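Local coordinates for protein BugD (Bordetella pertussis Tohama I, PDB 2F5X) that is a periplasmic solute receptor that binds aspartic acid between its two lobes and probably serves solute uptake, at residues P15-N20 with Q71-S76; Y132-A137 with L162-L167; K139-N144 with Q185-C190. All blocks are in the same frame, centred on the assembly; numbering follows the deposited sequence.

How the interactions relate
The three contacts sample both ends of the molecule, interaction 1 on one side of the chain's centre and interactions 2 and 3 on the other. Interaction 1 comes first along the chain and closes before the others open; its centre lies about 47 Å from that of interaction 2 and about 39 Å from that of interaction 3. Interactions 2 and 3 have centres about 11 Å apart and alternate along the chain: helix 126-136 leads into strand 141-144, which pairs with strand 188-192, while 162-167 leads into strand 167-170 on the other edge of 141-144. Interactions 1 and 3 both belong to the same mixed, branched sheet, and interaction 3 runs toward the bound aspartic acid.

Interaction 1: residues P15-N20 with Q71-S76; sequences PERPVN and QPDGYS
Arg-17 lays its guanidinium over one face of the Tyr-75 ring, with the planes 23° apart and CZ 3.9 Å from the ring centroid, which makes the stack a cation-pi contact as well. The overlap is offset toward the CD2 side of the ring, where NH2 of Arg-17 comes within 3.3 Å of Tyr-75 CD2. An extended chain from CG to NE carries the group across the ring, and on the way Arg-17 CG passes 3.6 Å from Tyr-75 CE1. Arg-17 NH2 also forms a long salt bridge to Asp-73 OD2 at 3.6 Å, backed by two waters that each accept from NH2 and donate to OD2. Asp-73 is itself tied down by an Asx turn, its OD1 accepting the backbone N-H of Tyr-75.

At the far end of the ring, Tyr-75 OH accepts a nearly straight bond from Glu-16 N (2.9 Å, 166°), the donor lying in the ring plane. Pro-15 CB and Val-19 CG2 touch the ring obliquely. The tyrosine is therefore gripped at its face and at its hydroxyl, while Tyr-75 O accepts the N-H of Asn-20, N to O 2.9 Å. That bond opens the parallel pairing of strands 19-23 and 76-81, with Asn-20 opposite Ser-76; strand 50-54 flanks 19-23 on its other edge, and Leu-46 of helix 30-46 packs on Pro-15 and Val-19.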
loop_
_atom_site.group_PDB
_atom_site.type_symbol
_atom_site.label_atom_id
_atom_site.label_comp_id
_atom_site.label_asym_id
_atom_site.label_seq_id
_atom_site.Cartn_x
_atom_site.Cartn_y
_atom_site.Cartn_z
ATOM N N PRO A 15 1.716 -20.151 -19.131
ATOM C CA PRO A 15 2.871 -19.345 -19.546
ATOM C C PRO A 15 4.022 -20.215 -20.044
ATOM O O PRO A 15 4.283 -21.289 -19.487
ATOM C CB PRO A 15 3.275 -18.643 -18.246
ATOM C CG PRO A 15 2.893 -19.616 -17.163
ATOM C CD PRO A 15 1.770 -20.480 -17.695
ATOM N N GLU A 16 4.705 -19.747 -21.080
ATOM C CA GLU A 16 5.807 -20.510 -21.662
ATOM C C GLU A 16 7.164 -19.896 -21.334
ATOM O O GLU A 16 8.208 -20.417 -21.742
ATOM C CB GLU A 16 5.614 -20.684 -23.173
ATOM C CG GLU A 16 5.558 -19.394 -23.978
ATOM C CD GLU A 16 5.222 -19.631 -25.441
ATOM O OE1 GLU A 16 4.193 -20.285 -25.732
ATOM O OE2 GLU A 16 5.991 -19.161 -26.307
ATOM N N ARG A 17 7.131 -18.792 -20.588
ATOM C CA ARG A 17 8.321 -18.123 -20.076
ATOM C C ARG A 17 7.927 -17.359 -18.801
ATOM O O ARG A 17 6.733 -17.224 -18.507
ATOM C CB ARG A 17 8.930 -17.185 -21.134
ATOM C CG ARG A 17 8.067 -15.993 -21.516
ATOM C CD ARG A 17 8.547 -15.258 -22.756
ATOM N NE ARG A 17 7.799 -14.021 -22.985
ATOM C CZ ARG A 17 6.901 -13.849 -23.952
ATOM N NH1 ARG A 17 6.617 -14.834 -24.794
ATOM N NH2 ARG A 17 6.279 -12.686 -24.075
ATOM N N PRO A 18 8.904 -16.882 -18.030
ATOM C CA PRO A 18 8.598 -16.162 -16.786
ATOM C C PRO A 18 7.641 -14.974 -16.958
ATOM O O PRO A 18 7.632 -14.304 -17.997
ATOM C CB PRO A 18 9.976 -15.699 -16.307
ATOM C CG PRO A 18 10.902 -16.745 -16.859
ATOM C CD PRO A 18 10.362 -17.016 -18.235
ATOM N N VAL A 19 6.830 -14.754 -15.929
ATOM C CA VAL A 19 5.860 -13.657 -15.887
ATOM C C VAL A 19 6.440 -12.532 -15.046
ATOM O O VAL A 19 6.864 -12.760 -13.906
ATOM C CB VAL A 19 4.526 -14.129 -15.279
ATOM C CG1 VAL A 19 3.552 -12.958 -15.081
ATOM C CG2 VAL A 19 3.890 -15.204 -16.153
ATOM N N ASN A 20 6.455 -11.326 -15.608
ATOM C CA ASN A 20 6.930 -10.148 -14.875
ATOM C C ASN A 20 5.817 -9.531 -14.063
ATOM O O ASN A 20 4.748 -9.226 -14.606
ATOM C CB ASN A 20 7.500 -9.102 -15.829
ATOM C CG ASN A 20 8.716 -9.607 -16.596
ATOM O OD1 ASN A 20 8.818 -9.426 -17.815
ATOM N ND2 ASN A 20 9.644 -10.236 -15.887
ATOM N N GLN A 71 2.203 -5.044 -23.291
ATOM C CA GLN A 71 1.544 -6.015 -24.170
ATOM C C GLN A 71 0.566 -6.862 -23.349
ATOM O O GLN A 71 0.932 -7.364 -22.291
ATOM C CB GLN A 71 2.579 -6.912 -24.864
ATOM C CG GLN A 71 3.487 -6.179 -25.863
ATOM C CD GLN A 71 2.729 -5.628 -27.056
ATOM O OE1 GLN A 71 1.823 -6.278 -27.573
ATOM N NE2 GLN A 71 3.104 -4.431 -27.501
ATOM N N PRO A 72 -0.675 -7.003 -23.827
ATOM C CA PRO A 72 -1.691 -7.815 -23.143
ATOM C C PRO A 72 -1.529 -9.318 -23.410
ATOM O O PRO A 72 -2.459 -9.973 -23.897
ATOM C CB PRO A 72 -3.004 -7.302 -23.742
ATOM C CG PRO A 72 -2.637 -6.801 -25.104
ATOM C CD PRO A 72 -1.207 -6.360 -25.045
ATOM N N ASP A 73 -0.362 -9.860 -23.076
ATOM C CA ASP A 73 -0.087 -11.272 -23.327
ATOM C C ASP A 73 -0.006 -12.135 -22.070
ATOM O O ASP A 73 0.190 -13.353 -22.167
ATOM C CB ASP A 73 1.177 -11.439 -24.183
ATOM C CG ASP A 73 2.393 -10.757 -23.588
ATOM O OD1 ASP A 73 2.386 -10.397 -22.383
ATOM O OD2 ASP A 73 3.423 -10.557 -24.266
ATOM N N GLY A 74 -0.146 -11.508 -20.901
ATOM C CA GLY A 74 -0.061 -12.217 -19.633
ATOM C C GLY A 74 1.339 -12.276 -19.041
ATOM O O GLY A 74 1.529 -12.793 -17.933
ATOM N N TYR A 75 2.320 -11.748 -19.764
ATOM C CA TYR A 75 3.703 -11.759 -19.274
ATOM C C TYR A 75 4.096 -10.479 -18.536
ATOM O O TYR A 75 5.200 -10.374 -18.011
ATOM C CB TYR A 75 4.688 -12.124 -20.395
ATOM C CG TYR A 75 4.420 -13.517 -20.921
ATOM C CD1 TYR A 75 4.792 -14.648 -20.182
ATOM C CD2 TYR A 75 3.757 -13.709 -22.128
ATOM C CE1 TYR A 75 4.529 -15.938 -20.652
ATOM C CE2 TYR A 75 3.487 -14.989 -22.606
ATOM C CZ TYR A 75 3.874 -16.097 -21.865
ATOM O OH TYR A 75 3.604 -17.359 -22.340
ATOM N N SER A 76 3.171 -9.522 -18.487
ATOM C CA SER A 76 3.316 -8.345 -17.636
ATOM C C SER A 76 2.060 -8.184 -16.800
ATOM O O SER A 76 0.965 -7.986 -17.337
ATOM C CB SER A 76 3.547 -7.083 -18.464
ATOM O OG SER A 76 4.690 -7.224 -19.284
HETATM O O HOH W 1 6.000 -9.777 -23.520
HETATM O O HOH W 2 3.733 -12.878 -25.937
HETATM O O HOH W 3 6.981 -9.140 -20.216
#

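Interaction 2: residues Y132-A137 with L162-L167; sequences YVKKNA and LGVNLL
Lys-134 NZ gives a short bond of 2.6 Å to the carbonyl O of Leu-162, the one direct hydrogen bond between 132-137 and 162-167. The ammonium approaches from above the carbonyl plane, 46° out of it. Its chain runs extended as far as CE and then bends at chi4 (-84°), which turns NZ onto the oxygen and leaves Lys-134 CE 3.3 Å from Leu-162 O.

Beside this polar link the contact is aliphatic. Val-133 is the hub: its CG1, anti to the backbone N (chi1 171°), points into a cluster of methyl groups, meeting Leu-162 CD1 at 3.8 Å and Val-164 CG2 at 4.0 Å, with Leu-166 CD1 slightly farther off. Val-164 turns its other branch, CG1, to the helix backbone, close to CA of Lys-134. One turn on, Ala-137 CB rests 3.8 Å from Leu-166 CD2. A water joins the two backbones, donating to Ala-137 O and accepting from Leu-167 N.

Helix 150-162 ends here in a Schellman motif with Gly-163, at positive phi, as its C-prime residue, and the chain then passes beside helix 126-136 to enter strand 167-170. Because the carbonyl that Lys-134 reaches belongs to the last residue of helix 150-162, the positive charge probably interacts favourably with the negative end of the helix dipole, adding an electrostatic tie to a seam that is otherwise mostly aliphatic.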
loop_
_atom_site.group_PDB
_atom_site.type_symbol
_atom_site.label_atom_id
_atom_site.label_comp_id
_atom_site.label_asym_id
_atom_site.label_seq_id
_atom_site.Cartn_x
_atom_site.Cartn_y
_atom_site.Cartn_z
ATOM N N TYR A 132 2.595 17.533 20.461
ATOM C CA TYR A 132 3.923 17.885 19.968
ATOM C C TYR A 132 3.898 18.383 18.521
ATOM O O TYR A 132 4.559 19.381 18.184
ATOM C CB TYR A 132 4.866 16.685 20.100
ATOM C CG TYR A 132 6.298 17.025 19.797
ATOM C CD1 TYR A 132 7.121 17.575 20.781
ATOM C CD2 TYR A 132 6.826 16.828 18.518
ATOM C CE1 TYR A 132 8.452 17.894 20.513
ATOM C CE2 TYR A 132 8.160 17.142 18.239
ATOM C CZ TYR A 132 8.958 17.683 19.244
ATOM O OH TYR A 132 10.269 18.011 18.983
ATOM N N VAL A 133 3.142 17.694 17.667
ATOM C CA VAL A 133 3.056 18.076 16.255
ATOM C C VAL A 133 2.356 19.438 16.102
ATOM O O VAL A 133 2.808 20.295 15.338
ATOM C CB VAL A 133 2.368 16.987 15.394
ATOM C CG1 VAL A 133 2.085 17.503 13.969
ATOM C CG2 VAL A 133 3.223 15.707 15.351
ATOM N N LYS A 134 1.275 19.648 16.847
ATOM C CA LYS A 134 0.596 20.948 16.839
ATOM C C LYS A 134 1.487 22.103 17.299
ATOM O O LYS A 134 1.472 23.193 16.704
ATOM C CB LYS A 134 -0.681 20.900 17.677
ATOM C CG LYS A 134 -1.775 20.057 17.060
ATOM C CD LYS A 134 -2.946 19.913 18.009
ATOM C CE LYS A 134 -4.026 19.086 17.380
ATOM N NZ LYS A 134 -4.898 19.941 16.520
ATOM N N LYS A 135 2.271 21.869 18.347
ATOM C CA LYS A 135 3.109 22.914 18.934
ATOM C C LYS A 135 4.364 23.204 18.107
ATOM O O LYS A 135 4.811 24.361 18.015
ATOM C CB LYS A 135 3.497 22.523 20.367
ATOM C CG LYS A 135 4.237 23.617 21.140
ATOM C CD LYS A 135 5.002 23.031 22.322
ATOM C CE LYS A 135 5.922 24.067 22.964
ATOM N NZ LYS A 135 7.197 24.244 22.191
ATOM N N ASN A 136 4.916 22.158 17.495
ATOM C CA ASN A 136 6.227 22.238 16.858
ATOM C C ASN A 136 6.180 21.964 15.359
ATOM O O ASN A 136 7.200 21.625 14.755
ATOM C CB ASN A 136 7.205 21.266 17.546
ATOM C CG ASN A 136 7.472 21.640 18.992
ATOM O OD1 ASN A 136 8.111 22.656 19.281
ATOM N ND2 ASN A 136 6.974 20.829 19.909
ATOM N N ALA A 137 4.999 22.146 14.761
ATOM C CA ALA A 137 4.767 21.750 13.369
ATOM C C ALA A 137 5.902 22.148 12.419
ATOM O O ALA A 137 6.383 21.313 11.652
ATOM C CB ALA A 137 3.417 22.260 12.870
ATOM N N LEU A 162 -5.014 16.484 12.611
ATOM C CA LEU A 162 -4.267 17.328 13.551
ATOM C C LEU A 162 -4.386 18.826 13.264
ATOM O O LEU A 162 -3.986 19.659 14.086
ATOM C CB LEU A 162 -2.791 16.923 13.572
ATOM C CG LEU A 162 -2.455 15.494 14.010
ATOM C CD1 LEU A 162 -0.972 15.255 13.848
ATOM C CD2 LEU A 162 -2.897 15.224 15.441
ATOM N N GLY A 163 -4.931 19.170 12.102
ATOM C CA GLY A 163 -5.106 20.561 11.721
ATOM C C GLY A 163 -3.798 21.273 11.453
ATOM O O GLY A 163 -3.667 22.463 11.758
ATOM N N VAL A 164 -2.834 20.545 10.889
ATOM C CA VAL A 164 -1.517 21.099 10.582
ATOM C C VAL A 164 -1.153 20.980 9.105
ATOM O O VAL A 164 -1.716 20.165 8.370
ATOM C CB VAL A 164 -0.382 20.440 11.428
ATOM C CG1 VAL A 164 -0.611 20.661 12.933
ATOM C CG2 VAL A 164 -0.238 18.938 11.099
ATOM N N ASN A 165 -0.219 21.824 8.681
ATOM C CA ASN A 165 0.452 21.684 7.390
ATOM C C ASN A 165 1.930 21.441 7.678
ATOM O O ASN A 165 2.551 22.242 8.374
ATOM C CB ASN A 165 0.274 22.971 6.566
ATOM C CG ASN A 165 0.879 22.863 5.166
ATOM O OD1 ASN A 165 0.631 21.896 4.443
ATOM N ND2 ASN A 165 1.679 23.857 4.787
ATOM N N LEU A 166 2.476 20.335 7.163
ATOM C CA LEU A 166 3.862 19.927 7.435
ATOM C C LEU A 166 4.696 19.843 6.168
ATOM O O LEU A 166 4.201 19.415 5.128
ATOM C CB LEU A 166 3.895 18.533 8.093
ATOM C CG LEU A 166 3.213 18.362 9.456
ATOM C CD1 LEU A 166 3.367 16.918 9.956
ATOM C CD2 LEU A 166 3.781 19.340 10.470
ATOM N N LEU A 167 5.970 20.213 6.282
ATOM C CA LEU A 167 6.978 19.836 5.288
ATOM C C LEU A 167 6.804 18.358 4.982
ATOM O O LEU A 167 6.803 17.524 5.897
ATOM C CB LEU A 167 8.383 20.071 5.847
ATOM C CG LEU A 167 9.572 19.483 5.077
ATOM C CD1 LEU A 167 9.627 20.026 3.649
ATOM C CD2 LEU A 167 10.865 19.804 5.832
HETATM O O HOH W 4 6.802 21.241 8.822
#

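Interaction 3: residues K139-N144 with Q185-C190; sequences KISLAN and QVDLMC
Asp-187 reaches across to Ser-141. Asp-187 CB lies 3.3 Å from Ser-141 O, and Asp-187 CG 3.5 Å from Ser-141 OG. With CG anti to the carbonyl carbon (chi1 -58°), Asp-187 OD2 accepts the N-H of Ser-141 (N to OD2 2.9 Å), met from above the carboxylate plane, while OD1 is held in a salt bridge by Arg-118. The backbone N of Asp-187 answers with a bond to Ser-141 O at 3.2 Å and a weak one to Ser-141 OG, so side chain and main chain grip the same serine. Water links that OG to Gln-185 O.

Farther along, Ala-143 N meets Leu-188 O at 2.9 Å, nearly in line with its C=O (173°). Leu-142 CD1 packs on Leu-188 CG on one face of the sheet; on the other, Ala-143 CB touches Val-186 CG2 at 3.7 Å and, more loosely, the selenium of Met-189, a selenomethionine.

These parallel neighbours, with strand 167-170 on the other edge of 141-144 and helices 150-162 and 174-182 packed against them, form the alpha/beta arrangement typical of a periplasmic binding protein lobe. Cys-190 is joined to Cys-154 by a disulfide, and strand 188-192 continues to Gln-192 in the aspartic acid pocket.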
loop_
_atom_site.group_PDB
_atom_site.type_symbol
_atom_site.label_atom_id
_atom_site.label_comp_id
_atom_site.label_asym_id
_atom_site.label_seq_id
_atom_site.Cartn_x
_atom_site.Cartn_y
_atom_site.Cartn_z
ATOM N N LYS A 139 8.945 22.531 12.737
ATOM C CA LYS A 139 10.213 21.833 12.928
ATOM C C LYS A 139 10.131 20.377 12.477
ATOM O O LYS A 139 11.123 19.630 12.592
ATOM C CB LYS A 139 10.636 21.890 14.400
ATOM C CG LYS A 139 10.853 23.294 14.943
ATOM C CD LYS A 139 10.501 23.370 16.433
ATOM C CE LYS A 139 11.721 23.698 17.283
ATOM N NZ LYS A 139 12.541 22.480 17.583
ATOM N N ILE A 140 8.957 19.963 11.985
ATOM C CA ILE A 140 8.684 18.541 11.746
ATOM C C ILE A 140 8.486 18.184 10.276
ATOM O O ILE A 140 7.733 18.851 9.559
ATOM C CB ILE A 140 7.459 18.064 12.578
ATOM C CG1 ILE A 140 7.740 18.250 14.080
ATOM C CG2 ILE A 140 7.151 16.600 12.273
ATOM C CD1 ILE A 140 6.504 18.111 14.978
ATOM N N SER A 141 9.143 17.109 9.841
ATOM C CA SER A 141 8.988 16.613 8.476
ATOM C C SER A 141 8.218 15.299 8.446
ATOM O O SER A 141 8.425 14.408 9.287
ATOM C CB SER A 141 10.358 16.416 7.810
ATOM O OG SER A 141 11.166 15.538 8.570
ATOM N N LEU A 142 7.332 15.195 7.462
ATOM C CA LEU A 142 6.538 14.001 7.239
ATOM C C LEU A 142 7.021 13.352 5.948
ATOM O O LEU A 142 7.191 14.038 4.941
ATOM C CB LEU A 142 5.060 14.390 7.112
ATOM C CG LEU A 142 4.056 13.310 6.701
ATOM C CD1 LEU A 142 3.841 12.319 7.838
ATOM C CD2 LEU A 142 2.738 13.963 6.299
ATOM N N ALA A 143 7.247 12.039 5.982
ATOM C CA ALA A 143 7.650 11.299 4.791
ATOM C C ALA A 143 6.460 10.576 4.177
ATOM O O ALA A 143 5.600 10.076 4.900
ATOM C CB ALA A 143 8.737 10.280 5.151
ATOM N N ASN A 144 6.414 10.520 2.845
ATOM C CA ASN A 144 5.520 9.583 2.151
ATOM C C ASN A 144 6.176 9.055 0.870
ATOM O O ASN A 144 7.313 9.418 0.551
ATOM C CB ASN A 144 4.130 10.188 1.881
ATOM C CG ASN A 144 4.162 11.373 0.912
ATOM O OD1 ASN A 144 4.980 11.430 -0.004
ATOM N ND2 ASN A 144 3.248 12.321 1.115
ATOM N N GLN A 185 16.766 11.522 9.342
ATOM C CA GLN A 185 16.735 12.560 8.307
ATOM C C GLN A 185 15.333 13.086 8.019
ATOM O O GLN A 185 15.178 14.138 7.383
ATOM C CB GLN A 185 17.365 12.047 7.000
ATOM C CG GLN A 185 18.841 11.705 7.119
ATOM C CD GLN A 185 19.731 12.900 6.854
ATOM O OE1 GLN A 185 19.730 13.859 7.621
ATOM N NE2 GLN A 185 20.489 12.849 5.763
ATOM N N VAL A 186 14.321 12.344 8.478
ATOM C CA VAL A 186 12.920 12.742 8.376
ATOM C C VAL A 186 12.261 12.285 9.688
ATOM O O VAL A 186 12.777 11.371 10.346
ATOM C CB VAL A 186 12.254 12.147 7.088
ATOM C CG1 VAL A 186 12.113 10.614 7.188
ATOM C CG2 VAL A 186 10.904 12.802 6.807
ATOM N N ASP A 187 11.157 12.917 10.091
ATOM C CA ASP A 187 10.676 12.753 11.469
ATOM C C ASP A 187 9.556 11.752 11.668
ATOM O O ASP A 187 9.598 10.959 12.599
ATOM C CB ASP A 187 10.230 14.090 12.062
ATOM C CG ASP A 187 11.322 15.126 12.062
ATOM O OD1 ASP A 187 12.510 14.782 12.220
ATOM O OD2 ASP A 187 11.078 16.330 11.914
ATOM N N LEU A 188 8.556 11.806 10.796
ATOM C CA LEU A 188 7.260 11.173 11.048
ATOM C C LEU A 188 6.772 10.486 9.780
ATOM O O LEU A 188 7.004 10.993 8.687
ATOM C CB LEU A 188 6.282 12.291 11.442
ATOM C CG LEU A 188 4.835 11.978 11.800
ATOM C CD1 LEU A 188 4.779 11.187 13.119
ATOM C CD2 LEU A 188 4.058 13.287 11.900
HETATM N N MSE A 189 6.116 9.329 9.917
HETATM C CA MSE A 189 5.580 8.630 8.748
HETATM C C MSE A 189 4.418 7.729 9.125
HETATM O O MSE A 189 4.394 7.167 10.211
HETATM C CB MSE A 189 6.688 7.761 8.133
HETATM C CG MSE A 189 6.287 6.985 6.903
HETATM SE SE MSE A 189 7.863 6.345 5.960
HETATM C CE MSE A 189 8.458 4.848 7.079
ATOM N N CYS A 190 3.465 7.583 8.212
ATOM C CA CYS A 190 2.483 6.506 8.305
ATOM C C CYS A 190 2.836 5.479 7.263
ATOM O O CYS A 190 3.000 5.822 6.095
ATOM C CB CYS A 190 1.082 7.034 8.021
ATOM S SG CYS A 190 -0.276 5.888 8.408
HETATM O O HOH W 5 13.588 16.304 7.925
HETATM O O HOH W 6 3.046 9.351 5.865
#